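Local coordinates for pyridine synthase TbtD (Thermobispora bispora, PDB 5WA4), which probably catalyses the formal [4+2] aza-cycloaddition that forms the central pyridine ring of the thiopeptide thiomuracin, and binds an N-terminal leader peptide, at residues L47-W50 against P54-R57; L25-V30 against R157-A162; Y152-R157 against P165-D170. All blocks are in the same frame, centred on the assembly; numbering follows the deposited sequence.

Contact 1. Residues L47-W50 against P54-R57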
ATOM      1  N   LEU E  47     -20.856  -5.850  33.371  1.00 49.50           N
ATOM      2  CA  LEU E  47     -20.510  -5.029  32.218  1.00 50.72           C
ATOM      3  C   LEU E  47     -21.752  -4.500  31.471  1.00 54.57           C
ATOM      4  O   LEU E  47     -22.810  -5.169  31.433  1.00 49.67           O
ATOM      5  CB  LEU E  47     -19.652  -5.835  31.243  1.00 49.83           C
ATOM      6  CG  LEU E  47     -18.318  -6.399  31.731  1.00 49.19           C
ATOM      7  CD1 LEU E  47     -17.817  -7.441  30.753  1.00 41.24           C
ATOM      8  CD2 LEU E  47     -17.295  -5.291  31.937  1.00 47.73           C
ATOM      9  N   ARG E  48     -21.619  -3.323  30.856  1.00 42.11           N
ATOM     10  CA  ARG E  48     -22.634  -2.858  29.911  1.00 46.16           C
ATOM     11  C   ARG E  48     -22.340  -3.356  28.511  1.00 48.54           C
ATOM     12  O   ARG E  48     -21.178  -3.474  28.128  1.00 54.09           O
ATOM     13  CB  ARG E  48     -22.708  -1.337  29.876  1.00 43.32           C
ATOM     14  CG  ARG E  48     -22.665  -0.705  31.216  1.00 42.66           C
ATOM     15  CD  ARG E  48     -22.477   0.758  31.083  1.00 40.36           C
ATOM     16  NE  ARG E  48     -22.391   1.392  32.392  1.00 51.44           N
ATOM     17  CZ  ARG E  48     -22.967   2.551  32.701  1.00 52.87           C
ATOM     18  NH1 ARG E  48     -23.713   3.163  31.802  1.00 56.62           N
ATOM     19  NH2 ARG E  48     -22.817   3.089  33.910  1.00 55.70           N
ATOM     20  N   HIS E  49     -23.391  -3.623  27.750  1.00 44.33           N
ATOM     21  CA  HIS E  49     -23.274  -3.945  26.335  1.00 47.13           C
ATOM     22  C   HIS E  49     -24.563  -3.575  25.552  1.00 50.55           C
ATOM     23  O   HIS E  49     -25.649  -3.472  26.133  1.00 42.24           O
ATOM     24  CB  HIS E  49     -22.968  -5.433  26.139  1.00 49.77           C
ATOM     25  CG  HIS E  49     -22.362  -5.745  24.808  1.00 52.51           C
ATOM     26  ND1 HIS E  49     -23.116  -6.110  23.714  1.00 55.73           N
ATOM     27  CD2 HIS E  49     -21.073  -5.722  24.387  1.00 53.82           C
ATOM     28  CE1 HIS E  49     -22.317  -6.308  22.677  1.00 56.99           C
ATOM     29  NE2 HIS E  49     -21.072  -6.081  23.060  1.00 55.63           N
ATOM     30  N   TRP E  50     -24.409  -3.440  24.229  1.00 47.96           N
ATOM     31  CA  TRP E  50     -25.419  -2.952  23.301  1.00 37.72           C
ATOM     32  C   TRP E  50     -26.289  -3.999  22.623  1.00 45.68           C
ATOM     33  O   TRP E  50     -27.372  -3.681  22.133  1.00 46.57           O
ATOM     34  CB  TRP E  50     -24.746  -2.137  22.194  1.00 36.85           C
ATOM     35  CG  TRP E  50     -23.617  -2.843  21.482  1.00 47.97           C
ATOM     36  CD1 TRP E  50     -22.295  -2.781  21.797  1.00 47.80           C
ATOM     37  CD2 TRP E  50     -23.711  -3.716  20.331  1.00 54.21           C
ATOM     38  NE1 TRP E  50     -21.559  -3.550  20.934  1.00 51.22           N
ATOM     39  CE2 TRP E  50     -22.391  -4.134  20.029  1.00 52.78           C
ATOM     40  CE3 TRP E  50     -24.771  -4.178  19.542  1.00 46.15           C
ATOM     41  CZ2 TRP E  50     -22.110  -5.001  18.962  1.00 50.49           C
ATOM     42  CZ3 TRP E  50     -24.483  -5.036  18.481  1.00 50.75           C
ATOM     43  CH2 TRP E  50     -23.161  -5.436  18.203  1.00 51.58           C
ATOM     44  N   PRO E  54     -29.708  -2.204  25.046  1.00 54.79           N
ATOM     45  CA  PRO E  54     -28.855  -1.739  26.142  1.00 51.86           C
ATOM     46  C   PRO E  54     -29.084  -2.626  27.336  1.00 54.53           C
ATOM     47  O   PRO E  54     -30.235  -2.744  27.747  1.00 56.39           O
ATOM     48  CB  PRO E  54     -29.362  -0.315  26.420  1.00 43.98           C
ATOM     49  CG  PRO E  54     -30.072   0.076  25.208  1.00 41.74           C
ATOM     50  CD  PRO E  54     -30.675  -1.169  24.651  1.00 44.77           C
ATOM     51  N   HIS E  55     -28.048  -3.277  27.852  1.00 56.46           N
ATOM     52  CA  HIS E  55     -28.261  -4.190  28.964  1.00 54.94           C
ATOM     53  C   HIS E  55     -27.053  -4.315  29.821  1.00 52.96           C
ATOM     54  O   HIS E  55     -26.052  -3.648  29.591  1.00 56.86           O
ATOM     55  CB  HIS E  55     -28.669  -5.573  28.480  1.00 52.54           C
ATOM     56  CG  HIS E  55     -27.617  -6.275  27.687  1.00 56.78           C
ATOM     57  ND1 HIS E  55     -27.618  -6.297  26.309  1.00 56.43           N
ATOM     58  CD2 HIS E  55     -26.551  -7.018  28.074  1.00 58.53           C
ATOM     59  CE1 HIS E  55     -26.586  -7.002  25.880  1.00 57.42           C
ATOM     60  NE2 HIS E  55     -25.928  -7.455  26.929  1.00 55.86           N
ATOM     61  N   LEU E  56     -27.175  -5.158  30.838  1.00 53.28           N
ATOM     62  CA  LEU E  56     -26.083  -5.433  31.746  1.00 54.69           C
ATOM     63  C   LEU E  56     -25.760  -6.893  31.671  1.00 55.89           C
ATOM     64  O   LEU E  56     -26.656  -7.727  31.541  1.00 56.74           O
ATOM     65  CB  LEU E  56     -26.417  -5.047  33.189  1.00 55.59           C
ATOM     66  CG  LEU E  56     -26.273  -3.566  33.516  1.00 57.08           C
ATOM     67  CD1 LEU E  56     -26.099  -3.330  35.021  1.00 55.42           C
ATOM     68  CD2 LEU E  56     -25.107  -2.985  32.713  1.00 55.98           C
ATOM     69  N   ARG E  57     -24.466  -7.189  31.736  1.00 58.44           N
ATOM     70  CA  ARG E  57     -23.995  -8.561  31.799  1.00 52.87           C
ATOM     71  C   ARG E  57     -23.447  -8.775  33.191  1.00 52.62           C
ATOM     72  O   ARG E  57     -22.509  -8.074  33.598  1.00 52.21           O
ATOM     73  CB  ARG E  57     -22.941  -8.826  30.717  1.00 48.64           C
ATOM     74  CG  ARG E  57     -23.458  -9.670  29.576  1.00 46.10           C
ATOM     75  CD  ARG E  57     -23.613  -8.912  28.272  1.00 49.74           C
ATOM     76  NE  ARG E  57     -22.422  -8.937  27.428  1.00 54.20           N
ATOM     77  CZ  ARG E  57     -22.379  -9.345  26.155  1.00 54.40           C
ATOM     78  NH1 ARG E  57     -23.455  -9.814  25.537  1.00 47.96           N
ATOM     79  NH2 ARG E  57     -21.229  -9.314  25.505  1.00 51.73           N
TER
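The guanidinium of Arg57 lies flat on one face of the His49 ring. The planes are only 8° apart and the group centres are 4.2 Å apart. His49 CG sits over the centre of the guanidinium, while Arg57 NH2 lies toward the rim of the imidazole. Trp50 CD1 lies over the opposite face of the His49 ring, toward its rim. His55 CE1 meets that ring at its edge. The His55 ring has His49 O over one face and Arg57 CD at its edge, in plane. Its NE2 approaches His49 CB to 3.7 Å. The two imidazoles are oblique to each other, with planes at 43°.

His49 CG is anti to the backbone N (chi1 -159°), which lays its ring alongside the Arg57 chain. That chain bends twice, at chi2 and chi3, to bring its end back over the imidazole. His49 ND1 is bonded to Arg51 N and His55 ND1 to Gly53 O, which helps hold the rotation of each ring.

These residues form the turn end of a beta hairpin, between the neighbouring strands 44-49 and 55-62. Strand 44-49 is, within this chain, outermost in the antiparallel sheet. Leu47 and Arg57 are a hydrogen-bonded pair, with Leu47 N to Arg57 O at 2.8 Å and Arg57 N to Leu47 O at 2.6 Å. His49 and His55 form the next such pair.

Arg48 and Leu56 are a non-hydrogen-bonded pair on the face away from His49, His55 and Arg57. Arg48 CG touches Leu56 CD2 at 3.7 Å, and Arg48 NH2 continues to a salt bridge with Asp23.

Contact 2. Residues L25-V30 against R157-A162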
ATOM      1  N   LEU E  25     -29.866   1.297  38.004  1.00 63.06           N
ATOM      2  CA  LEU E  25     -29.970  -0.155  38.080  1.00 63.97           C
ATOM      3  C   LEU E  25     -28.728  -0.732  38.738  1.00 64.69           C
ATOM      4  O   LEU E  25     -28.802  -1.711  39.483  1.00 66.72           O
ATOM      5  CB  LEU E  25     -30.163  -0.762  36.689  1.00 60.73           C
ATOM      6  CG  LEU E  25     -29.892  -2.263  36.507  1.00 52.64           C
ATOM      7  CD1 LEU E  25     -30.819  -3.133  37.330  1.00 53.64           C
ATOM      8  CD2 LEU E  25     -30.021  -2.617  35.052  1.00 50.23           C
ATOM      9  N   ILE E  26     -27.587  -0.113  38.451  1.00 65.72           N
ATOM     10  CA  ILE E  26     -26.322  -0.530  39.035  1.00 66.52           C
ATOM     11  C   ILE E  26     -26.415  -0.402  40.549  1.00 67.19           C
ATOM     12  O   ILE E  26     -26.303  -1.402  41.265  1.00 70.63           O
ATOM     13  CB  ILE E  26     -25.123   0.302  38.463  1.00 64.79           C
ATOM     14  CG1 ILE E  26     -24.713  -0.230  37.085  1.00 59.28           C
ATOM     15  CG2 ILE E  26     -23.915   0.283  39.394  1.00 52.77           C
ATOM     16  CD1 ILE E  26     -23.739   0.663  36.364  1.00 53.53           C
ATOM     17  N   LEU E  27     -26.679   0.813  41.024  1.00 64.19           N
ATOM     18  CA  LEU E  27     -26.610   1.126  42.447  1.00 62.65           C
ATOM     19  C   LEU E  27     -27.765   0.584  43.294  1.00 65.47           C
ATOM     20  O   LEU E  27     -27.567   0.276  44.464  1.00 72.92           O
ATOM     21  CB  LEU E  27     -26.532   2.638  42.626  1.00 63.62           C
ATOM     22  CG  LEU E  27     -25.348   3.307  41.941  1.00 60.28           C
ATOM     23  CD1 LEU E  27     -25.358   4.817  42.160  1.00 57.94           C
ATOM     24  CD2 LEU E  27     -24.077   2.691  42.462  1.00 60.12           C
ATOM     25  N   ASP E  28     -28.962   0.487  42.718  1.00 65.93           N
ATOM     26  CA  ASP E  28     -30.178   0.215  43.500  1.00 68.50           C
ATOM     27  C   ASP E  28     -30.693  -1.203  43.321  1.00 72.08           C
ATOM     28  O   ASP E  28     -31.511  -1.683  44.107  1.00 70.60           O
ATOM     29  CB  ASP E  28     -31.303   1.194  43.126  1.00 64.16           C
ATOM     30  CG  ASP E  28     -30.973   2.644  43.465  1.00 71.62           C
ATOM     31  OD1 ASP E  28     -29.987   2.887  44.201  1.00 63.39           O
ATOM     32  OD2 ASP E  28     -31.721   3.542  42.998  1.00 74.27           O
ATOM     33  N   GLY E  29     -30.238  -1.862  42.264  1.00 74.35           N
ATOM     34  CA  GLY E  29     -30.628  -3.233  42.008  1.00 69.78           C
ATOM     35  C   GLY E  29     -29.451  -4.188  42.058  1.00 77.72           C
ATOM     36  O   GLY E  29     -29.511  -5.212  42.737  1.00 88.97           O
ATOM     37  N   VAL E  30     -28.367  -3.863  41.361  1.00 69.41           N
ATOM     38  CA  VAL E  30     -27.308  -4.845  41.199  1.00 72.93           C
ATOM     39  C   VAL E  30     -26.381  -4.891  42.415  1.00 72.84           C
ATOM     40  O   VAL E  30     -26.118  -5.971  42.941  1.00 72.22           O
ATOM     41  CB  VAL E  30     -26.493  -4.589  39.915  1.00 64.08           C
ATOM     42  CG1 VAL E  30     -25.254  -5.474  39.897  1.00 61.34           C
ATOM     43  CG2 VAL E  30     -27.353  -4.863  38.685  1.00 55.77           C
ATOM     44  N   ARG E 157     -21.076   9.518  43.117  1.00 58.43           N
ATOM     45  CA  ARG E 157     -20.685  10.897  42.885  1.00 59.62           C
ATOM     46  C   ARG E 157     -21.369  11.467  41.635  1.00 65.23           C
ATOM     47  O   ARG E 157     -21.554  12.671  41.503  1.00 68.23           O
ATOM     48  CB  ARG E 157     -19.170  10.997  42.759  1.00 60.86           C
ATOM     49  CG  ARG E 157     -18.475  11.142  44.087  1.00 62.66           C
ATOM     50  CD  ARG E 157     -17.008  11.311  43.893  1.00 60.22           C
ATOM     51  NE  ARG E 157     -16.709  12.401  42.971  1.00 63.49           N
ATOM     52  CZ  ARG E 157     -16.668  13.679  43.317  1.00 62.10           C
ATOM     53  NH1 ARG E 157     -16.920  14.027  44.569  1.00 66.95           N
ATOM     54  NH2 ARG E 157     -16.367  14.604  42.416  1.00 65.37           N
ATOM     55  N   VAL E 158     -21.758  10.597  40.716  1.00 66.01           N
ATOM     56  CA  VAL E 158     -22.406  11.053  39.497  1.00 61.01           C
ATOM     57  C   VAL E 158     -23.875  11.394  39.781  1.00 63.21           C
ATOM     58  O   VAL E 158     -24.400  12.409  39.300  1.00 67.31           O
ATOM     59  CB  VAL E 158     -22.256   9.987  38.382  1.00 60.16           C
ATOM     60  CG1 VAL E 158     -23.521   9.867  37.508  1.00 52.27           C
ATOM     61  CG2 VAL E 158     -20.968  10.256  37.561  1.00 54.28           C
ATOM     62  N   ARG E 159     -24.510  10.567  40.601  1.00 58.76           N
ATOM     63  CA  ARG E 159     -25.916  10.702  40.949  1.00 58.38           C
ATOM     64  C   ARG E 159     -26.207  12.045  41.664  1.00 72.31           C
ATOM     65  O   ARG E 159     -27.350  12.516  41.721  1.00 70.99           O
ATOM     66  CB  ARG E 159     -26.325   9.516  41.821  1.00 51.32           C
ATOM     67  CG  ARG E 159     -27.766   9.488  42.157  1.00 60.74           C
ATOM     68  CD  ARG E 159     -28.279   8.074  42.189  1.00 61.56           C
ATOM     69  NE  ARG E 159     -27.797   7.339  43.348  1.00 53.71           N
ATOM     70  CZ  ARG E 159     -28.300   6.165  43.724  1.00 64.68           C
ATOM     71  NH1 ARG E 159     -29.302   5.620  43.027  1.00 53.49           N
ATOM     72  NH2 ARG E 159     -27.809   5.541  44.798  1.00 60.07           N
ATOM     73  N   SER E 160     -25.154  12.665  42.187  1.00 63.84           N
ATOM     74  CA  SER E 160     -25.283  13.925  42.890  1.00 61.17           C
ATOM     75  C   SER E 160     -24.690  15.090  42.083  1.00 62.14           C
ATOM     76  O   SER E 160     -24.436  16.165  42.621  1.00 62.71           O
ATOM     77  CB  SER E 160     -24.611  13.830  44.275  1.00 68.95           C
ATOM     78  OG  SER E 160     -23.197  14.040  44.218  1.00 67.27           O
ATOM     79  N   GLY E 161     -24.447  14.882  40.796  1.00 62.70           N
ATOM     80  CA  GLY E 161     -24.092  15.997  39.934  1.00 60.15           C
ATOM     81  C   GLY E 161     -22.618  16.273  39.710  1.00 57.68           C
ATOM     82  O   GLY E 161     -22.252  17.274  39.075  1.00 45.10           O
ATOM     83  N   ALA E 162     -21.762  15.384  40.211  1.00 63.62           N
ATOM     84  CA  ALA E 162     -20.347  15.466  39.863  1.00 59.13           C
ATOM     85  C   ALA E 162     -20.195  15.108  38.409  1.00 50.80           C
ATOM     86  O   ALA E 162     -20.900  14.251  37.893  1.00 47.09           O
ATOM     87  CB  ALA E 162     -19.502  14.561  40.719  1.00 65.01           C
TER
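Leu27 and Asp28, on helix 22-35, both meet the guanidinium of Arg159, at the C-terminal end of helix 135-159. That helix end is consistent with a Schellman motif. Gly161, with positive phi, would be its C-prime residue, and Gly161 N bonds to Val158 O at 2.9 Å.

On the packed side the leucine methyl lies on the guanidinium face. Leu27 CD1 sits over its centre, 3.6 Å from Arg159 CZ. The two side chains come from opposite directions. Leu27 is buried and also rests on Tyr152 and Glu156.

The looser side is polar and nearer solvent. Arg159 is exposed and Asp28 partly so. In Arg159, CG is anti to the backbone N (chi1 -176°), and bends at chi2 and chi3 bring the end to the aspartate. The carboxylate meets the guanidinium edge. The strongest partner of Arg159 is Asp24, in a salt bridge to NH1; Asp28 is the second acid. Two of the bonds to Asp28, Arg159 NH1 to OD2 and NH2 to OD1, are weak.

The main bond to Asp28 runs from Arg159 NH1 to the syn side of Asp28 OD1, at 3.1 Å, within 3° of the guanidinium plane but 30° out of the carboxylate plane.

Contact 3. Residues Y152-R157 against P165-D170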
ATOM      1  N   TYR E 152     -19.070   2.064  41.982  1.00 59.25           N
ATOM      2  CA  TYR E 152     -20.080   2.633  42.877  1.00 53.75           C
ATOM      3  C   TYR E 152     -19.738   4.048  43.354  1.00 57.93           C
ATOM      4  O   TYR E 152     -20.536   4.988  43.210  1.00 54.00           O
ATOM      5  CB  TYR E 152     -20.273   1.736  44.083  1.00 49.83           C
ATOM      6  CG  TYR E 152     -20.659   0.325  43.742  1.00 59.51           C
ATOM      7  CD1 TYR E 152     -21.600   0.064  42.766  1.00 60.01           C
ATOM      8  CD2 TYR E 152     -20.082  -0.760  44.407  1.00 64.11           C
ATOM      9  CE1 TYR E 152     -21.963  -1.237  42.450  1.00 62.18           C
ATOM     10  CE2 TYR E 152     -20.446  -2.070  44.102  1.00 61.77           C
ATOM     11  CZ  TYR E 152     -21.384  -2.295  43.120  1.00 58.06           C
ATOM     12  OH  TYR E 152     -21.764  -3.569  42.797  1.00 54.54           O
ATOM     13  N   HIS E 153     -18.539   4.183  43.911  1.00 60.64           N
ATOM     14  CA  HIS E 153     -18.003   5.473  44.337  1.00 60.27           C
ATOM     15  C   HIS E 153     -18.138   6.514  43.230  1.00 62.52           C
ATOM     16  O   HIS E 153     -18.633   7.613  43.469  1.00 73.10           O
ATOM     17  CB  HIS E 153     -16.541   5.317  44.751  1.00 56.77           C
ATOM     18  CG  HIS E 153     -15.965   6.515  45.440  1.00 56.19           C
ATOM     19  ND1 HIS E 153     -15.368   7.554  44.755  1.00 59.81           N
ATOM     20  CD2 HIS E 153     -15.853   6.820  46.755  1.00 55.29           C
ATOM     21  CE1 HIS E 153     -14.923   8.451  45.618  1.00 51.91           C
ATOM     22  NE2 HIS E 153     -15.207   8.031  46.839  1.00 50.77           N
ATOM     23  N   ALA E 154     -17.723   6.158  42.018  1.00 62.43           N
ATOM     24  CA  ALA E 154     -17.818   7.067  40.883  1.00 62.50           C
ATOM     25  C   ALA E 154     -19.276   7.363  40.503  1.00 62.63           C
ATOM     26  O   ALA E 154     -19.625   8.508  40.192  1.00 60.41           O
ATOM     27  CB  ALA E 154     -17.072   6.500  39.700  1.00 61.17           C
ATOM     28  N   LEU E 155     -20.125   6.341  40.526  1.00 57.11           N
ATOM     29  CA  LEU E 155     -21.507   6.531  40.120  1.00 57.58           C
ATOM     30  C   LEU E 155     -22.240   7.333  41.181  1.00 65.17           C
ATOM     31  O   LEU E 155     -23.043   8.192  40.846  1.00 61.89           O
ATOM     32  CB  LEU E 155     -22.218   5.194  39.867  1.00 49.55           C
ATOM     33  CG  LEU E 155     -21.652   4.441  38.649  1.00 57.62           C
ATOM     34  CD1 LEU E 155     -22.641   3.458  38.037  1.00 53.52           C
ATOM     35  CD2 LEU E 155     -21.140   5.403  37.581  1.00 52.22           C
ATOM     36  N   GLU E 156     -21.966   7.067  42.458  1.00 66.73           N
ATOM     37  CA  GLU E 156     -22.700   7.763  43.514  1.00 63.15           C
ATOM     38  C   GLU E 156     -22.312   9.238  43.492  1.00 61.85           C
ATOM     39  O   GLU E 156     -23.134  10.117  43.765  1.00 69.28           O
ATOM     40  CB  GLU E 156     -22.462   7.129  44.893  1.00 60.06           C
ATOM     41  CG  GLU E 156     -23.155   5.760  45.067  1.00 73.81           C
ATOM     42  CD  GLU E 156     -23.778   5.540  46.452  1.00 87.21           C
ATOM     43  OE1 GLU E 156     -23.052   5.065  47.363  1.00 94.00           O
ATOM     44  OE2 GLU E 156     -24.992   5.817  46.621  1.00 73.64           O
ATOM     45  N   ARG E 157     -21.076   9.518  43.117  1.00 58.43           N
ATOM     46  CA  ARG E 157     -20.685  10.897  42.885  1.00 59.62           C
ATOM     47  C   ARG E 157     -21.369  11.467  41.635  1.00 65.23           C
ATOM     48  O   ARG E 157     -21.554  12.671  41.503  1.00 68.23           O
ATOM     49  CB  ARG E 157     -19.170  10.997  42.759  1.00 60.86           C
ATOM     50  CG  ARG E 157     -18.475  11.142  44.087  1.00 62.66           C
ATOM     51  CD  ARG E 157     -17.008  11.311  43.893  1.00 60.22           C
ATOM     52  NE  ARG E 157     -16.709  12.401  42.971  1.00 63.49           N
ATOM     53  CZ  ARG E 157     -16.668  13.679  43.317  1.00 62.10           C
ATOM     54  NH1 ARG E 157     -16.920  14.027  44.569  1.00 66.95           N
ATOM     55  NH2 ARG E 157     -16.367  14.604  42.416  1.00 65.37           N
ATOM     56  N   PRO E 165     -17.001  13.270  33.278  1.00 56.45           N
ATOM     57  CA  PRO E 165     -15.710  13.552  32.637  1.00 57.31           C
ATOM     58  C   PRO E 165     -14.604  13.916  33.604  1.00 52.20           C
ATOM     59  O   PRO E 165     -13.450  13.648  33.301  1.00 59.15           O
ATOM     60  CB  PRO E 165     -16.036  14.736  31.722  1.00 53.25           C
ATOM     61  CG  PRO E 165     -17.411  14.465  31.305  1.00 48.67           C
ATOM     62  CD  PRO E 165     -18.098  13.912  32.538  1.00 48.70           C
ATOM     63  N   THR E 166     -14.949  14.510  34.739  1.00 57.10           N
ATOM     64  CA  THR E 166     -13.943  14.977  35.695  1.00 59.83           C
ATOM     65  C   THR E 166     -13.404  13.799  36.485  1.00 51.32           C
ATOM     66  O   THR E 166     -12.252  13.799  36.901  1.00 52.03           O
ATOM     67  CB  THR E 166     -14.515  16.053  36.670  1.00 58.98           C
ATOM     68  OG1 THR E 166     -15.248  17.031  35.921  1.00 63.89           O
ATOM     69  CG2 THR E 166     -13.385  16.761  37.448  1.00 56.44           C
ATOM     70  N   ILE E 167     -14.240  12.798  36.702  1.00 44.70           N
ATOM     71  CA  ILE E 167     -13.736  11.575  37.282  1.00 55.15           C
ATOM     72  C   ILE E 167     -12.749  10.936  36.296  1.00 49.35           C
ATOM     73  O   ILE E 167     -11.611  10.614  36.662  1.00 48.48           O
ATOM     74  CB  ILE E 167     -14.865  10.607  37.625  1.00 57.78           C
ATOM     75  CG1 ILE E 167     -15.749  11.232  38.720  1.00 50.44           C
ATOM     76  CG2 ILE E 167     -14.280   9.251  38.037  1.00 41.02           C
ATOM     77  CD1 ILE E 167     -16.988  10.402  39.119  1.00 52.33           C
ATOM     78  N   ALA E 168     -13.172  10.808  35.043  1.00 46.74           N
ATOM     79  CA  ALA E 168     -12.320  10.255  34.003  1.00 47.91           C
ATOM     80  C   ALA E 168     -11.025  11.040  33.861  1.00 51.36           C
ATOM     81  O   ALA E 168      -9.965  10.451  33.659  1.00 53.05           O
ATOM     82  CB  ALA E 168     -13.034  10.211  32.700  1.00 43.66           C
ATOM     83  N   PHE E 169     -11.084  12.359  33.980  1.00 49.18           N
ATOM     84  CA  PHE E 169      -9.853  13.129  33.859  1.00 47.14           C
ATOM     85  C   PHE E 169      -8.871  12.687  34.943  1.00 52.89           C
ATOM     86  O   PHE E 169      -7.718  12.371  34.644  1.00 50.09           O
ATOM     87  CB  PHE E 169     -10.132  14.627  33.950  1.00 50.82           C
ATOM     88  CG  PHE E 169      -8.900  15.495  33.812  1.00 49.74           C
ATOM     89  CD1 PHE E 169      -8.179  15.887  34.933  1.00 43.64           C
ATOM     90  CD2 PHE E 169      -8.468  15.922  32.569  1.00 49.95           C
ATOM     91  CE1 PHE E 169      -7.047  16.690  34.808  1.00 50.34           C
ATOM     92  CE2 PHE E 169      -7.338  16.736  32.443  1.00 51.03           C
ATOM     93  CZ  PHE E 169      -6.634  17.122  33.563  1.00 44.06           C
ATOM     94  N   ASP E 170      -9.345  12.638  36.190  1.00 52.27           N
ATOM     95  CA  ASP E 170      -8.508  12.252  37.324  1.00 51.75           C
ATOM     96  C   ASP E 170      -7.887  10.849  37.110  1.00 53.43           C
ATOM     97  O   ASP E 170      -6.663  10.701  37.152  1.00 47.27           O
ATOM     98  CB  ASP E 170      -9.304  12.277  38.644  1.00 60.34           C
ATOM     99  CG  ASP E 170      -9.767  13.689  39.070  1.00 57.91           C
ATOM    100  OD1 ASP E 170      -9.184  14.700  38.635  1.00 54.58           O
ATOM    101  OD2 ASP E 170     -10.715  13.776  39.889  1.00 61.30           O
TER
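Ile167 reaches across to Ala154 with the end of its side chain. Its CD1 lies 3.9 Å from Ala154 CB and 3.4 Å from Ala154 O. The Ile167 torsions explain this reach. CG1 stands opposite the carbonyl carbon (chi1 -64°), and the chain then runs straight out to CD1 (chi2 177°). CD1, at the end of the longer branch, makes the contact; the shorter branch, CG2, is anti to the backbone N.

Ala154 offers a small methyl group that points toward the other helix. The isoleucine end lies beside both this methyl and the backbone carbonyl of Ala154. The CA atoms of Ala154 and Ile167 are 7.1 Å apart, the nearest such pair in this contact.

Arg157 follows one turn later on the same side of its helix. Arg157 CB comes to 4.3 Å from Ile167 CD1. The Arg157 chain is extended at chi2 and then turns at chi3 (53°). This places the guanidinium so that Ile167 CD1 lies at its edge, near its plane. Arg157 is an exposed residue and packs on an acidic side chain of the bound peptide.

The contact joins two consecutive helices, 135-159 and 164-178, close to the short connection between them. Leu328, on helix 307-328, packs against both Ala154 and Ile167.

No hydrogen bond crosses the two segments. Asp170 points toward the other helix, but its OD2 stays 6.2 Å from Arg157 NH2, and its salt bridge is with Arg226. The pairing rests on packing of one isoleucine methyl against the Ala154 methyl and backbone, with charge kept to the margin.

Helix 22-35 lies between the hairpin of contact 1 and helix 135-159. The centres of contacts 1 and 2 are about 16 Å apart, those of 2 and 3 about 11 Å, and those of 1 and 3 about 19 Å. Ile26, of contact 2, joins contact 1 to contact 3: its CD1 is 3.6 Å from Arg48 NH2 and 3.4 Å from Leu155 CD1. Leu56 CD1 also packs on Ile26 CG1, at 4.0 Å. Contacts 2 and 3 share Arg157, and Leu27 CD2 lies 3.6 Å from Tyr152 CD1. The bound leader peptide touches both, at Arg157, Ala162, Pro165, Thr166 and Phe169. No other protein chain of the assembly touches the segments of contact 1.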